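Lipolytic enzyme, G-D-S-L family (Bacteroides thetaiotaomicron, PDB 7BR2) is a gut microbial serine esterase of the SGNH/GDSL hydrolase family that metabolises the drug diltiazem. Local coordinates at residues Lys69-Lys78 with Arg367-Gln378. Sequence-based numbering, arbitrary orientation.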
loop_
_atom_site.group_PDB
_atom_site.type_symbol
_atom_site.label_atom_id
_atom_site.label_comp_id
_atom_site.label_asym_id
_atom_site.label_seq_id
_atom_site.Cartn_x
_atom_site.Cartn_y
_atom_site.Cartn_z
ATOM N N LYS A 69 13.123 12.134 -16.498
ATOM C CA LYS A 69 13.534 11.515 -17.766
ATOM C C LYS A 69 12.497 10.522 -18.277
ATOM O O LYS A 69 12.312 10.382 -19.493
ATOM C CB LYS A 69 14.856 10.747 -17.632
ATOM C CG LYS A 69 16.158 11.490 -17.554
ATOM C CD LYS A 69 17.296 10.440 -17.596
ATOM C CE LYS A 69 16.920 9.221 -16.763
ATOM N NZ LYS A 69 17.511 7.922 -17.189
ATOM N N ARG A 70 11.851 9.780 -17.370
ATOM C CA ARG A 70 10.995 8.672 -17.804
ATOM C C ARG A 70 9.497 8.977 -17.760
ATOM O O ARG A 70 8.695 8.068 -17.985
ATOM C CB ARG A 70 11.282 7.413 -16.984
ATOM C CG ARG A 70 10.947 7.509 -15.516
ATOM C CD ARG A 70 11.239 6.167 -14.840
ATOM N NE ARG A 70 11.364 6.268 -13.385
ATOM C CZ ARG A 70 10.386 6.001 -12.526
ATOM N NH1 ARG A 70 9.191 5.612 -12.976
ATOM N NH2 ARG A 70 10.605 6.110 -11.218
ATOM N N LEU A 71 9.099 10.218 -17.461
ATOM C CA LEU A 71 7.668 10.556 -17.489
ATOM C C LEU A 71 6.952 10.123 -18.784
ATOM O O LEU A 71 5.881 9.508 -18.727
ATOM C CB LEU A 71 7.474 12.058 -17.279
ATOM C CG LEU A 71 7.664 12.596 -15.865
ATOM C CD1 LEU A 71 7.379 14.097 -15.833
ATOM C CD2 LEU A 71 6.799 11.839 -14.891
ATOM N N ASP A 72 7.499 10.454 -19.961
ATOM C CA ASP A 72 6.779 10.150 -21.203
ATOM C C ASP A 72 6.614 8.642 -21.411
ATOM O O ASP A 72 5.508 8.158 -21.692
ATOM C CB ASP A 72 7.492 10.748 -22.422
ATOM C CG ASP A 72 7.263 12.236 -22.596
ATOM O OD1 ASP A 72 6.135 12.711 -22.364
ATOM O OD2 ASP A 72 8.214 12.933 -23.010
ATOM N N GLY A 73 7.715 7.889 -21.304
ATOM C CA GLY A 73 7.732 6.477 -21.662
ATOM C C GLY A 73 7.276 5.520 -20.579
ATOM O O GLY A 73 7.025 4.344 -20.868
ATOM N N ASP A 74 7.230 5.962 -19.333
ATOM C CA ASP A 74 6.956 5.047 -18.241
ATOM C C ASP A 74 5.790 5.469 -17.356
ATOM O O ASP A 74 5.142 4.599 -16.764
ATOM C CB ASP A 74 8.224 4.884 -17.387
ATOM C CG ASP A 74 8.050 3.889 -16.268
ATOM O OD1 ASP A 74 7.600 2.762 -16.572
ATOM O OD2 ASP A 74 8.431 4.200 -15.105
ATOM N N ILE A 75 5.456 6.750 -17.303
ATOM C CA ILE A 75 4.426 7.263 -16.405
ATOM C C ILE A 75 3.204 7.745 -17.197
ATOM O O ILE A 75 2.103 7.221 -17.039
ATOM C CB ILE A 75 4.990 8.383 -15.501
ATOM C CG1 ILE A 75 6.135 7.830 -14.649
ATOM C CG2 ILE A 75 3.912 8.943 -14.617
ATOM C CD1 ILE A 75 5.745 6.682 -13.751
ATOM N N PHE A 76 3.375 8.783 -18.016
ATOM C CA PHE A 76 2.275 9.275 -18.843
ATOM C C PHE A 76 1.806 8.212 -19.834
ATOM O O PHE A 76 0.666 8.257 -20.305
ATOM C CB PHE A 76 2.706 10.544 -19.588
ATOM C CG PHE A 76 3.077 11.691 -18.676
ATOM C CD1 PHE A 76 2.693 11.684 -17.335
ATOM C CD2 PHE A 76 3.821 12.761 -19.152
ATOM C CE1 PHE A 76 3.036 12.726 -16.501
ATOM C CE2 PHE A 76 4.169 13.809 -18.316
ATOM C CZ PHE A 76 3.770 13.792 -16.988
ATOM N N SER A 77 2.700 7.288 -20.201
ATOM C CA SER A 77 2.349 6.199 -21.092
ATOM C C SER A 77 1.274 5.318 -20.499
ATOM O O SER A 77 0.590 4.612 -21.239
ATOM C CB SER A 77 3.590 5.352 -21.392
ATOM O OG SER A 77 4.159 4.849 -20.186
ATOM N N LYS A 78 1.163 5.289 -19.177
ATOM C CA LYS A 78 0.132 4.516 -18.501
ATOM C C LYS A 78 -1.187 5.272 -18.404
ATOM O O LYS A 78 -2.160 4.737 -17.855
ATOM C CB LYS A 78 0.626 4.103 -17.108
ATOM C CG LYS A 78 1.737 3.049 -17.112
ATOM C CD LYS A 78 2.426 2.928 -15.750
ATOM C CE LYS A 78 3.422 1.762 -15.724
ATOM N NZ LYS A 78 4.480 1.823 -16.794
ATOM N N ARG A 367 8.729 -3.876 -13.721
ATOM C CA ARG A 367 9.556 -2.791 -13.183
ATOM C C ARG A 367 11.048 -3.042 -13.445
ATOM O O ARG A 367 11.819 -2.097 -13.684
ATOM C CB ARG A 367 9.328 -2.624 -11.676
ATOM C CG ARG A 367 7.922 -2.192 -11.245
ATOM C CD ARG A 367 7.296 -1.249 -12.230
ATOM N NE ARG A 367 7.912 0.065 -12.188
ATOM C CZ ARG A 367 7.871 0.935 -13.187
ATOM N NH1 ARG A 367 8.464 2.117 -13.062
ATOM N NH2 ARG A 367 7.246 0.612 -14.312
ATOM N N GLU A 368 11.477 -4.305 -13.374
ATOM C CA GLU A 368 12.853 -4.647 -13.741
ATOM C C GLU A 368 13.107 -4.332 -15.214
ATOM O O GLU A 368 14.164 -3.790 -15.592
ATOM C CB GLU A 368 13.123 -6.128 -13.452
ATOM C CG GLU A 368 13.015 -6.530 -11.979
ATOM C CD GLU A 368 14.228 -6.113 -11.161
ATOM O OE1 GLU A 368 15.305 -5.913 -11.751
ATOM O OE2 GLU A 368 14.112 -5.953 -9.930
ATOM N N TYR A 369 12.132 -4.640 -16.065
ATOM C CA TYR A 369 12.296 -4.281 -17.469
ATOM C C TYR A 369 12.422 -2.766 -17.627
ATOM O O TYR A 369 13.285 -2.282 -18.371
ATOM C CB TYR A 369 11.137 -4.852 -18.290
ATOM C CG TYR A 369 10.941 -4.216 -19.647
ATOM C CD1 TYR A 369 11.721 -4.595 -20.747
ATOM C CD2 TYR A 369 9.947 -3.256 -19.844
ATOM C CE1 TYR A 369 11.530 -4.014 -22.002
ATOM C CE2 TYR A 369 9.749 -2.673 -21.085
ATOM C CZ TYR A 369 10.542 -3.053 -22.166
ATOM O OH TYR A 369 10.324 -2.471 -23.399
ATOM N N ALA A 370 11.604 -2.008 -16.892
ATOM C CA ALA A 370 11.680 -0.548 -16.953
ATOM C C ALA A 370 13.047 -0.035 -16.509
ATOM O O ALA A 370 13.547 0.957 -17.055
ATOM C CB ALA A 370 10.570 0.086 -16.108
ATOM N N TRP A 371 13.646 -0.652 -15.483
ATOM C CA TRP A 371 15.009 -0.249 -15.149
ATOM C C TRP A 371 15.937 -0.500 -16.330
ATOM O O TRP A 371 16.766 0.349 -16.672
ATOM C CB TRP A 371 15.565 -0.963 -13.918
ATOM C CG TRP A 371 16.959 -0.425 -13.658
ATOM C CD1 TRP A 371 17.288 0.661 -12.896
ATOM C CD2 TRP A 371 18.195 -0.889 -14.236
ATOM N NE1 TRP A 371 18.637 0.880 -12.940
ATOM C CE2 TRP A 371 19.219 -0.050 -13.757
ATOM C CE3 TRP A 371 18.533 -1.934 -15.104
ATOM C CZ2 TRP A 371 20.556 -0.223 -14.115
ATOM C CZ3 TRP A 371 19.865 -2.100 -15.461
ATOM C CH2 TRP A 371 20.856 -1.251 -14.966
ATOM N N CYS A 372 15.824 -1.664 -16.972
ATOM C CA CYS A 372 16.680 -1.887 -18.136
ATOM C C CYS A 372 16.515 -0.762 -19.147
ATOM O O CYS A 372 17.503 -0.230 -19.680
ATOM C CB CYS A 372 16.378 -3.251 -18.771
ATOM S SG CYS A 372 16.972 -4.611 -17.731
ATOM N N GLN A 373 15.281 -0.304 -19.326
ATOM C CA GLN A 373 15.033 0.668 -20.385
ATOM C C GLN A 373 15.547 2.052 -20.011
ATOM O O GLN A 373 16.259 2.683 -20.799
ATOM C CB GLN A 373 13.541 0.714 -20.739
ATOM C CG GLN A 373 13.085 -0.474 -21.607
ATOM C CD GLN A 373 13.801 -0.557 -22.967
ATOM O OE1 GLN A 373 14.515 0.360 -23.360
ATOM N NE2 GLN A 373 13.585 -1.658 -23.694
ATOM N N PHE A 374 15.175 2.561 -18.833
ATOM C CA PHE A 374 15.526 3.937 -18.492
ATOM C C PHE A 374 16.833 4.060 -17.709
ATOM O O PHE A 374 17.513 5.091 -17.806
ATOM C CB PHE A 374 14.373 4.584 -17.719
ATOM C CG PHE A 374 13.112 4.647 -18.509
ATOM C CD1 PHE A 374 12.903 5.657 -19.428
ATOM C CD2 PHE A 374 12.133 3.669 -18.360
ATOM C CE1 PHE A 374 11.731 5.694 -20.178
ATOM C CE2 PHE A 374 10.965 3.701 -19.098
ATOM C CZ PHE A 374 10.764 4.712 -20.013
ATOM N N GLY A 375 17.221 3.034 -16.962
ATOM C CA GLY A 375 18.475 3.051 -16.249
ATOM C C GLY A 375 19.675 2.607 -17.060
ATOM O O GLY A 375 20.803 2.767 -16.590
ATOM N N PHE A 376 19.475 2.055 -18.266
ATOM C CA PHE A 376 20.615 1.723 -19.120
ATOM C C PHE A 376 20.405 2.121 -20.585
ATOM O O PHE A 376 21.217 2.864 -21.144
ATOM C CB PHE A 376 20.959 0.234 -19.033
ATOM C CG PHE A 376 22.025 -0.182 -19.989
ATOM C CD1 PHE A 376 23.351 0.160 -19.759
ATOM C CD2 PHE A 376 21.713 -0.911 -21.127
ATOM C CE1 PHE A 376 24.346 -0.218 -20.643
ATOM C CE2 PHE A 376 22.705 -1.295 -22.011
ATOM C CZ PHE A 376 24.027 -0.947 -21.768
ATOM N N PHE A 377 19.328 1.641 -21.219
ATOM C CA PHE A 377 19.219 1.773 -22.674
ATOM C C PHE A 377 18.986 3.209 -23.123
ATOM O O PHE A 377 19.469 3.594 -24.191
ATOM C CB PHE A 377 18.112 0.864 -23.219
ATOM C CG PHE A 377 18.521 -0.563 -23.308
ATOM C CD1 PHE A 377 19.577 -0.930 -24.127
ATOM C CD2 PHE A 377 17.872 -1.544 -22.575
ATOM C CE1 PHE A 377 19.994 -2.246 -24.205
ATOM C CE2 PHE A 377 18.278 -2.874 -22.655
ATOM C CZ PHE A 377 19.342 -3.223 -23.473
ATOM N N GLN A 378 18.276 4.016 -22.329
ATOM C CA GLN A 378 18.020 5.403 -22.712
ATOM C C GLN A 378 19.318 6.176 -22.916
ATOM O O GLN A 378 19.454 6.949 -23.869
ATOM C CB GLN A 378 17.167 6.094 -21.656
ATOM C CG GLN A 378 16.715 7.486 -22.062
ATOM C CD GLN A 378 15.773 8.116 -21.047
ATOM O OE1 GLN A 378 15.877 7.865 -19.851
ATOM N NE2 GLN A 378 14.830 8.930 -21.531
#
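Arg367 grips the carboxylate of Asp74 end-on, in a two-bond salt bridge: NH1 reaches Asp74 OD2 at 2.9 Å and NH2 reaches Asp74 OD1 at 3.1 Å. Both oxygens offer their syn lone pairs, and the two flat groups lie nearly coplanar, 11° apart. Asp74 OD2 also accepts from Arg70 NH1 at 2.7 Å, though that nitrogen approaches nearly along the C-O bond, while Lys78 NZ donates to the backbone O of Asp74 and, weakly, to its OD1. Three cations thus converge on one buried carboxylate, which probably offsets part of their mutual repulsion; Asp62 forms a second salt bridge with Arg70 NE. Were Asp74 replaced by an alanine, Arg367 would probably lose its carboxylate mate beside Arg70 NH1 and Lys78 NZ and be less firmly fixed in rotation. In this SGNH hydrolase the network joins helix 64-75, packed against strand 21-26 of the parallel sheet, to the long helix 344-377; residues 69-75 and 367-377 run roughly antiparallel, at 147°. Further along, Lys69 NZ donates to Gln378 OE1 at 3.1 Å and to Gln379 OE1. Between these polar ends sits the Phe374 ring: Arg70 CB makes a CH-pi contact over one face, 3.6 Å from the ring centroid. Asp74 CB packs 3.4 Å from Phe374 CE2, and a chi1 of -177°, CG trans to the backbone N, carries the carboxylate on to Arg367. Gly73 meets the ring with bare backbone, its C 3.6 Å from Phe374 CZ.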